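Threonine synthase (PDB 4F4F) probably catalyses the last step of threonine biosynthesis, turning O-phospho-L-homoserine and water into L-threonine and phosphate with the help of pyridoxal 5'-phosphate. Local coordinates at residues A[101-106]-A[394-399]; A[385-390]-A[428-433]. One frame throughout, in Å; residues are numbered along the deposited sequence.

Interaction 1: residues A[101-106]-A[394-399]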
ATOM      1  N   ALA A 101     -23.003  13.985  -8.194  1.00 15.19           N
ATOM      2  CA  ALA A 101     -24.002  14.080  -7.145  1.00 15.67           C
ATOM      3  C   ALA A 101     -23.845  13.079  -6.005  1.00 15.85           C
ATOM      4  O   ALA A 101     -24.130  13.408  -4.868  1.00 16.40           O
ATOM      5  CB  ALA A 101     -25.401  13.985  -7.726  1.00 16.19           C
ATOM      6  N   ASN A 102     -23.344  11.885  -6.272  1.00 16.31           N
ATOM      7  CA  ASN A 102     -23.199  10.886  -5.212  1.00 15.81           C
ATOM      8  C   ASN A 102     -21.860  10.187  -5.292  1.00 15.19           C
ATOM      9  O   ASN A 102     -21.749   8.994  -5.007  1.00 15.41           O
ATOM     10  CB  ASN A 102     -24.331   9.891  -5.389  1.00 16.73           C
ATOM     11  CG  ASN A 102     -24.569   9.048  -4.166  1.00 16.87           C
ATOM     12  OD1 ASN A 102     -24.423   9.501  -3.053  1.00 17.68           O
ATOM     13  ND2 ASN A 102     -24.973   7.832  -4.381  1.00 17.91           N
ATOM     14  N   GLU A 103     -20.838  10.919  -5.708  1.00 14.48           N
ATOM     15  CA  GLU A 103     -19.534  10.360  -5.992  1.00 14.01           C
ATOM     16  C   GLU A 103     -18.471  11.335  -5.559  1.00 13.47           C
ATOM     17  O   GLU A 103     -18.558  12.538  -5.876  1.00 13.08           O
ATOM     18  CB  GLU A 103     -19.395  10.121  -7.489  1.00 14.60           C
ATOM     19  CG  GLU A 103     -18.075   9.556  -7.974  1.00 14.64           C
ATOM     20  CD  GLU A 103     -18.013   9.595  -9.498  1.00 15.64           C
ATOM     21  OE1 GLU A 103     -18.564   8.676 -10.185  1.00 16.67           O
ATOM     22  OE2 GLU A 103     -17.445  10.583 -10.023  1.00 15.76           O
ATOM     23  N   PHE A 104     -17.462  10.806  -4.865  1.00 12.70           N
ATOM     24  CA  PHE A 104     -16.377  11.582  -4.290  1.00 12.55           C
ATOM     25  C   PHE A 104     -15.057  10.888  -4.543  1.00 12.72           C
ATOM     26  O   PHE A 104     -15.007   9.637  -4.499  1.00 13.28           O
ATOM     27  CB  PHE A 104     -16.592  11.686  -2.788  1.00 12.51           C
ATOM     28  CG  PHE A 104     -17.916  12.287  -2.419  1.00 12.63           C
ATOM     29  CD1 PHE A 104     -19.057  11.521  -2.425  1.00 12.86           C
ATOM     30  CD2 PHE A 104     -18.024  13.617  -2.133  1.00 12.74           C
ATOM     31  CE1 PHE A 104     -20.290  12.066  -2.122  1.00 13.18           C
ATOM     32  CE2 PHE A 104     -19.262  14.180  -1.838  1.00 13.07           C
ATOM     33  CZ  PHE A 104     -20.400  13.396  -1.829  1.00 13.05           C
ATOM     34  N   VAL A 105     -13.987  11.659  -4.738  1.00 12.39           N
ATOM     35  CA  VAL A 105     -12.660  11.094  -4.875  1.00 12.20           C
ATOM     36  C   VAL A 105     -11.914  11.364  -3.560  1.00 11.97           C
ATOM     37  O   VAL A 105     -11.962  12.494  -3.060  1.00 11.74           O
ATOM     38  CB  VAL A 105     -11.933  11.733  -6.068  1.00 12.64           C
ATOM     39  CG1 VAL A 105     -10.471  11.438  -6.018  1.00 12.61           C
ATOM     40  CG2 VAL A 105     -12.534  11.208  -7.386  1.00 13.05           C
ATOM     41  N   LEU A 106     -11.329  10.315  -2.973  1.00 11.32           N
ATOM     42  CA  LEU A 106     -10.523  10.438  -1.760  1.00 11.07           C
ATOM     43  C   LEU A 106      -9.070  10.570  -2.212  1.00 11.29           C
ATOM     44  O   LEU A 106      -8.493   9.632  -2.763  1.00 11.15           O
ATOM     45  CB  LEU A 106     -10.639   9.207  -0.858  1.00 10.73           C
ATOM     46  CG  LEU A 106      -9.935   9.289   0.506  1.00 10.54           C
ATOM     47  CD1 LEU A 106     -10.415  10.515   1.281  1.00 10.55           C
ATOM     48  CD2 LEU A 106     -10.269   8.030   1.291  1.00 10.53           C
ATOM     49  N   ILE A 394      -8.812   4.587 -13.364  1.00 15.00           N
ATOM     50  CA  ILE A 394      -9.298   3.208 -13.313  1.00 14.95           C
ATOM     51  C   ILE A 394     -10.356   3.060 -12.245  1.00 14.40           C
ATOM     52  O   ILE A 394     -11.440   2.547 -12.507  1.00 14.38           O
ATOM     53  CB  ILE A 394      -8.147   2.180 -13.158  1.00 15.04           C
ATOM     54  CG1 ILE A 394      -7.333   2.193 -14.467  1.00 15.81           C
ATOM     55  CG2 ILE A 394      -8.696   0.767 -12.877  1.00 15.14           C
ATOM     56  CD1 ILE A 394      -6.067   1.334 -14.516  1.00 16.27           C
ATOM     57  N   GLY A 395     -10.056   3.515 -11.040  1.00 13.87           N
ATOM     58  CA  GLY A 395     -11.051   3.562  -9.988  1.00 13.52           C
ATOM     59  C   GLY A 395     -12.372   4.205 -10.364  1.00 13.71           C
ATOM     60  O   GLY A 395     -13.441   3.658 -10.055  1.00 13.91           O
ATOM     61  N   VAL A 396     -12.329   5.370 -10.996  1.00 14.01           N
ATOM     62  CA  VAL A 396     -13.573   6.076 -11.380  1.00 14.21           C
ATOM     63  C   VAL A 396     -14.339   5.283 -12.440  1.00 14.85           C
ATOM     64  O   VAL A 396     -15.528   5.035 -12.303  1.00 14.86           O
ATOM     65  CB  VAL A 396     -13.317   7.525 -11.851  1.00 14.49           C
ATOM     66  CG1 VAL A 396     -14.600   8.168 -12.350  1.00 14.83           C
ATOM     67  CG2 VAL A 396     -12.702   8.371 -10.733  1.00 14.01           C
ATOM     68  N   LYS A 397     -13.655   4.832 -13.477  1.00 15.38           N
ATOM     69  CA  LYS A 397     -14.309   4.025 -14.507  1.00 16.20           C
ATOM     70  C   LYS A 397     -15.068   2.816 -13.898  1.00 16.12           C
ATOM     71  O   LYS A 397     -16.263   2.572 -14.191  1.00 16.27           O
ATOM     72  CB  LYS A 397     -13.269   3.540 -15.528  1.00 16.67           C
ATOM     73  CG  LYS A 397     -13.851   2.809 -16.721  1.00 17.67           C
ATOM     74  CD  LYS A 397     -14.060   1.323 -16.545  1.00 17.86           C
ATOM     75  CE  LYS A 397     -14.333   0.669 -17.900  1.00 19.02           C
ATOM     76  NZ  LYS A 397     -14.464  -0.808 -17.803  1.00 19.44           N
ATOM     77  N   VAL A 398     -14.362   2.044 -13.086  1.00 15.71           N
ATOM     78  CA  VAL A 398     -14.929   0.810 -12.533  1.00 15.72           C
ATOM     79  C   VAL A 398     -16.037   1.128 -11.513  1.00 15.79           C
ATOM     80  O   VAL A 398     -17.063   0.435 -11.452  1.00 15.90           O
ATOM     81  CB  VAL A 398     -13.816  -0.071 -11.906  1.00 15.26           C
ATOM     82  CG1 VAL A 398     -14.389  -1.260 -11.122  1.00 14.93           C
ATOM     83  CG2 VAL A 398     -12.828  -0.540 -12.967  1.00 15.44           C
ATOM     84  N   ALA A 399     -15.818   2.162 -10.687  1.00 15.97           N
ATOM     85  CA  ALA A 399     -16.834   2.615  -9.724  1.00 16.00           C
ATOM     86  C   ALA A 399     -18.141   2.884 -10.467  1.00 17.38           C
ATOM     87  O   ALA A 399     -19.183   2.450 -10.037  1.00 17.71           O
ATOM     88  CB  ALA A 399     -16.387   3.870  -9.005  1.00 15.67           C
TER

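Interaction 2: residues A[385-390]-A[428-433]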
ATOM      1  N   GLY A 385     -13.631  19.615 -14.547  1.00 18.60           N
ATOM      2  CA  GLY A 385     -12.427  20.409 -14.329  1.00 18.61           C
ATOM      3  C   GLY A 385     -11.402  19.699 -13.444  1.00 17.95           C
ATOM      4  O   GLY A 385     -10.459  20.320 -12.993  1.00 17.98           O
ATOM      5  N   TYR A 386     -11.610  18.406 -13.200  1.00 17.58           N
ATOM      6  CA  TYR A 386     -10.817  17.615 -12.299  1.00 17.09           C
ATOM      7  C   TYR A 386      -9.884  16.636 -13.027  1.00 17.12           C
ATOM      8  O   TYR A 386     -10.306  15.861 -13.872  1.00 17.56           O
ATOM      9  CB  TYR A 386     -11.722  16.864 -11.286  1.00 16.67           C
ATOM     10  CG  TYR A 386     -10.950  16.171 -10.218  1.00 16.25           C
ATOM     11  CD1 TYR A 386     -10.482  16.862  -9.106  1.00 16.40           C
ATOM     12  CD2 TYR A 386     -10.629  14.825 -10.318  1.00 16.43           C
ATOM     13  CE1 TYR A 386      -9.734  16.242  -8.122  1.00 15.86           C
ATOM     14  CE2 TYR A 386      -9.838  14.207  -9.346  1.00 16.01           C
ATOM     15  CZ  TYR A 386      -9.408  14.923  -8.250  1.00 15.91           C
ATOM     16  OH  TYR A 386      -8.639  14.306  -7.279  1.00 15.86           O
ATOM     17  N   LEU A 387      -8.596  16.678 -12.673  1.00 16.87           N
ATOM     18  CA  LEU A 387      -7.579  15.936 -13.382  1.00 16.89           C
ATOM     19  C   LEU A 387      -7.172  14.681 -12.592  1.00 16.33           C
ATOM     20  O   LEU A 387      -6.640  14.788 -11.495  1.00 16.26           O
ATOM     21  CB  LEU A 387      -6.353  16.811 -13.587  1.00 17.32           C
ATOM     22  CG  LEU A 387      -5.287  16.186 -14.480  1.00 17.70           C
ATOM     23  CD1 LEU A 387      -5.786  15.936 -15.913  1.00 18.20           C
ATOM     24  CD2 LEU A 387      -4.067  17.103 -14.459  1.00 18.19           C
ATOM     25  N   LEU A 388      -7.405  13.505 -13.177  1.00 16.07           N
ATOM     26  CA  LEU A 388      -7.003  12.220 -12.601  1.00 15.42           C
ATOM     27  C   LEU A 388      -5.705  11.671 -13.218  1.00 15.60           C
ATOM     28  O   LEU A 388      -5.458  11.780 -14.425  1.00 16.09           O
ATOM     29  CB  LEU A 388      -8.095  11.170 -12.853  1.00 15.25           C
ATOM     30  CG  LEU A 388      -9.449  11.372 -12.183  1.00 14.87           C
ATOM     31  CD1 LEU A 388     -10.593  10.902 -13.077  1.00 15.03           C
ATOM     32  CD2 LEU A 388      -9.462  10.692 -10.802  1.00 14.23           C
ATOM     33  N   ASP A 389      -4.926  11.000 -12.378  1.00 15.20           N
ATOM     34  CA  ASP A 389      -3.869  10.126 -12.850  1.00 15.46           C
ATOM     35  C   ASP A 389      -4.539   8.830 -13.392  1.00 15.39           C
ATOM     36  O   ASP A 389      -5.748   8.588 -13.180  1.00 14.98           O
ATOM     37  CB  ASP A 389      -2.830   9.855 -11.731  1.00 15.14           C
ATOM     38  CG  ASP A 389      -2.895   8.443 -11.195  1.00 14.79           C
ATOM     39  OD1 ASP A 389      -2.014   7.642 -11.538  1.00 14.84           O
ATOM     40  OD2 ASP A 389      -3.841   8.134 -10.446  1.00 14.34           O
ATOM     41  N   PRO A 390      -3.770   7.974 -14.065  1.00 15.85           N
ATOM     42  CA  PRO A 390      -4.375   6.758 -14.654  1.00 15.98           C
ATOM     43  C   PRO A 390      -4.879   5.712 -13.646  1.00 15.54           C
ATOM     44  O   PRO A 390      -5.955   5.176 -13.835  1.00 15.34           O
ATOM     45  CB  PRO A 390      -3.260   6.179 -15.525  1.00 16.61           C
ATOM     46  CG  PRO A 390      -2.031   6.963 -15.234  1.00 16.84           C
ATOM     47  CD  PRO A 390      -2.401   8.220 -14.548  1.00 16.49           C
ATOM     48  N   CYS A 428      -5.466  13.522 -22.279  1.00 23.32           N
ATOM     49  CA  CYS A 428      -6.249  14.758 -22.296  1.00 23.91           C
ATOM     50  C   CYS A 428      -5.508  15.996 -22.713  1.00 25.07           C
ATOM     51  O   CYS A 428      -6.088  17.059 -22.707  1.00 25.27           O
ATOM     52  CB  CYS A 428      -6.850  14.998 -20.900  1.00 22.77           C
ATOM     53  SG  CYS A 428      -5.673  15.411 -19.583  1.00 21.89           S
ATOM     54  N   GLY A 429      -4.229  15.877 -23.054  1.00 26.29           N
ATOM     55  CA  GLY A 429      -3.447  17.029 -23.484  1.00 27.48           C
ATOM     56  C   GLY A 429      -2.911  17.946 -22.404  1.00 27.87           C
ATOM     57  O   GLY A 429      -2.232  18.927 -22.720  1.00 28.48           O
ATOM     58  N   VAL A 430      -3.216  17.683 -21.137  1.00 28.13           N
ATOM     59  CA  VAL A 430      -2.703  18.534 -20.064  1.00 28.75           C
ATOM     60  C   VAL A 430      -1.371  17.972 -19.556  1.00 29.27           C
ATOM     61  O   VAL A 430      -1.232  16.758 -19.362  1.00 28.60           O
ATOM     62  CB  VAL A 430      -3.711  18.646 -18.912  1.00 29.05           C
ATOM     63  CG1 VAL A 430      -3.052  19.232 -17.660  1.00 28.72           C
ATOM     64  CG2 VAL A 430      -4.908  19.473 -19.353  1.00 29.48           C
ATOM     65  N   GLU A 431      -0.381  18.848 -19.394  1.00 29.76           N
ATOM     66  CA  GLU A 431       0.861  18.464 -18.739  1.00 30.48           C
ATOM     67  C   GLU A 431       0.639  18.794 -17.264  1.00 28.94           C
ATOM     68  O   GLU A 431       0.599  19.961 -16.914  1.00 28.44           O
ATOM     69  CB  GLU A 431       2.062  19.238 -19.313  1.00 33.48           C
ATOM     70  CG  GLU A 431       3.438  18.793 -18.805  1.00 35.22           C
ATOM     71  CD  GLU A 431       3.702  17.302 -18.908  1.00 36.31           C
ATOM     72  OE1 GLU A 431       3.381  16.667 -19.940  1.00 39.63           O
ATOM     73  OE2 GLU A 431       4.256  16.748 -17.938  1.00 37.50           O
ATOM     74  N   PRO A 432       0.461  17.776 -16.405  1.00 27.24           N
ATOM     75  CA  PRO A 432       0.082  18.123 -15.023  1.00 26.37           C
ATOM     76  C   PRO A 432       1.188  18.904 -14.316  1.00 26.58           C
ATOM     77  O   PRO A 432       2.337  18.788 -14.677  1.00 27.40           O
ATOM     78  CB  PRO A 432      -0.163  16.776 -14.355  1.00 25.78           C
ATOM     79  CG  PRO A 432       0.449  15.755 -15.236  1.00 26.33           C
ATOM     80  CD  PRO A 432       0.544  16.321 -16.628  1.00 27.17           C
ATOM     81  N   GLN A 433       0.826  19.707 -13.328  1.00 26.55           N
ATOM     82  CA  GLN A 433       1.793  20.524 -12.610  1.00 27.00           C
ATOM     83  C   GLN A 433       1.995  19.970 -11.192  1.00 26.24           C
ATOM     84  O   GLN A 433       1.033  19.582 -10.504  1.00 25.39           O
ATOM     85  CB  GLN A 433       1.330  21.980 -12.580  1.00 27.23           C
TER

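Interaction 1: residues A[101-106]-A[394-399]
Glu103 OE2 is gripped twice, by a hydrogen bond with Thr99 OG1 and a salt bridge with Arg400 NH2, and lies 4.4 Å from Val396 CG1 on the helix opposite. This is helix-on-sheet packing in an α/β fold. Helix 390-402, which carries Val396 and Arg400, lies against the face of the mixed sheet that contains strand 103-107 and its antiparallel neighbour 96-100. The glutamate bridges the two layers: its first two torsions are nearly extended (chi1 179°, chi2 -171°), which carries the carboxylate from strand 103-107 out to the side chain of Val396. Buried as it is, a carboxylate needs such partners, and the arginine would probably help to keep it ionised. Val396 suits the interface because its branched end serves two neighbours at once: CG1 goes to the glutamate, CG2 to Val105. Valine also suits position 105, where a beta-branched residue sits easily in an extended strand. Both valines pack further on strand 409-413, which lies beside 103-107: Val396 on Val411, Val105 on Ala413. Between the two segments the apolar contact is light, a single methyl pair, with Val105 CG2 4.4 Å from Val396 CG2.

Interaction 2: residues A[385-390]-A[428-433]
The puckered ring of Pro432 meets Leu387 at one corner, its CB lying 3.9 Å from Leu387 CD2, and the two side chains cross at about a right angle. On the other segment, just before Leu387, the flat ring of Tyr386 has its own neighbour at the edge: Leu388 CD2 approaches in the ring plane, 3.8 Å from Tyr386 CE2, while Tyr386 OH bonds to Glu107 OE2. Leu387 carries the whole contact. With CG anti to the backbone N (chi1 -173°), it reaches out to the 428-433 loop and divides its two methyls there. CD1 goes to Cys428 SG at 3.7 Å, whereas CD2 lies against Pro432 and also 4.0 Å from Val430 CG1, the leucine and valine meeting tip to tip. A forked leucine can thus touch three residues at once, one methyl on the sulfur and the other on Val430 and Pro432. Cysteine fits this apolar setting, and its sulfur also accepts a weak bond from Val430 N (3.7 Å, N-H...S angle 158°) that spans the turn at Gly429. Leu381, from helix 370-384, backs both Cys428 and Val430.

Each loop leaves its helix through a glycine. Gly385 and Gly429 both have positive phi, a left-handed conformation that comes readily to a residue without a side chain. At the other end of 385-390, Asp389 is the N-cap of helix 390-402: its side chain caps a backbone N at the helix start, and also bonds to Ser392 OG and to ND1 of His391, a residue of the pyridoxal-phosphate pocket. Pro390 suits the first turn, where its missing N-H is not needed. Two loops, each following a helix that ends at a glycine, meet through Leu387, a loop-to-loop contact at the surface of an α/β domain in a fold-type II pyridoxal-phosphate enzyme.

Overall arrangement
From the N terminus the chain passes several helices and edge strand 96-100 before reaching 101-106, which leads into strand 103-107. It then runs through most of the enzyme and returns at 385-390. Helix 390-402 follows at once, and its residues 394-399 close the long loop of interaction 1. Strand 409-413 and helix 421-428 come next, after which 428-433 closes the much shorter loop of interaction 2. The segments alternate, so the two contacts cross. They also touch: Tyr386 OH lies 3.6 Å from Val105 CG1, and Leu388 CD2 lies 4.0 Å from Val396 CG2. Together they join the mixed sheet, the helix layer upon it and the surface loops beyond.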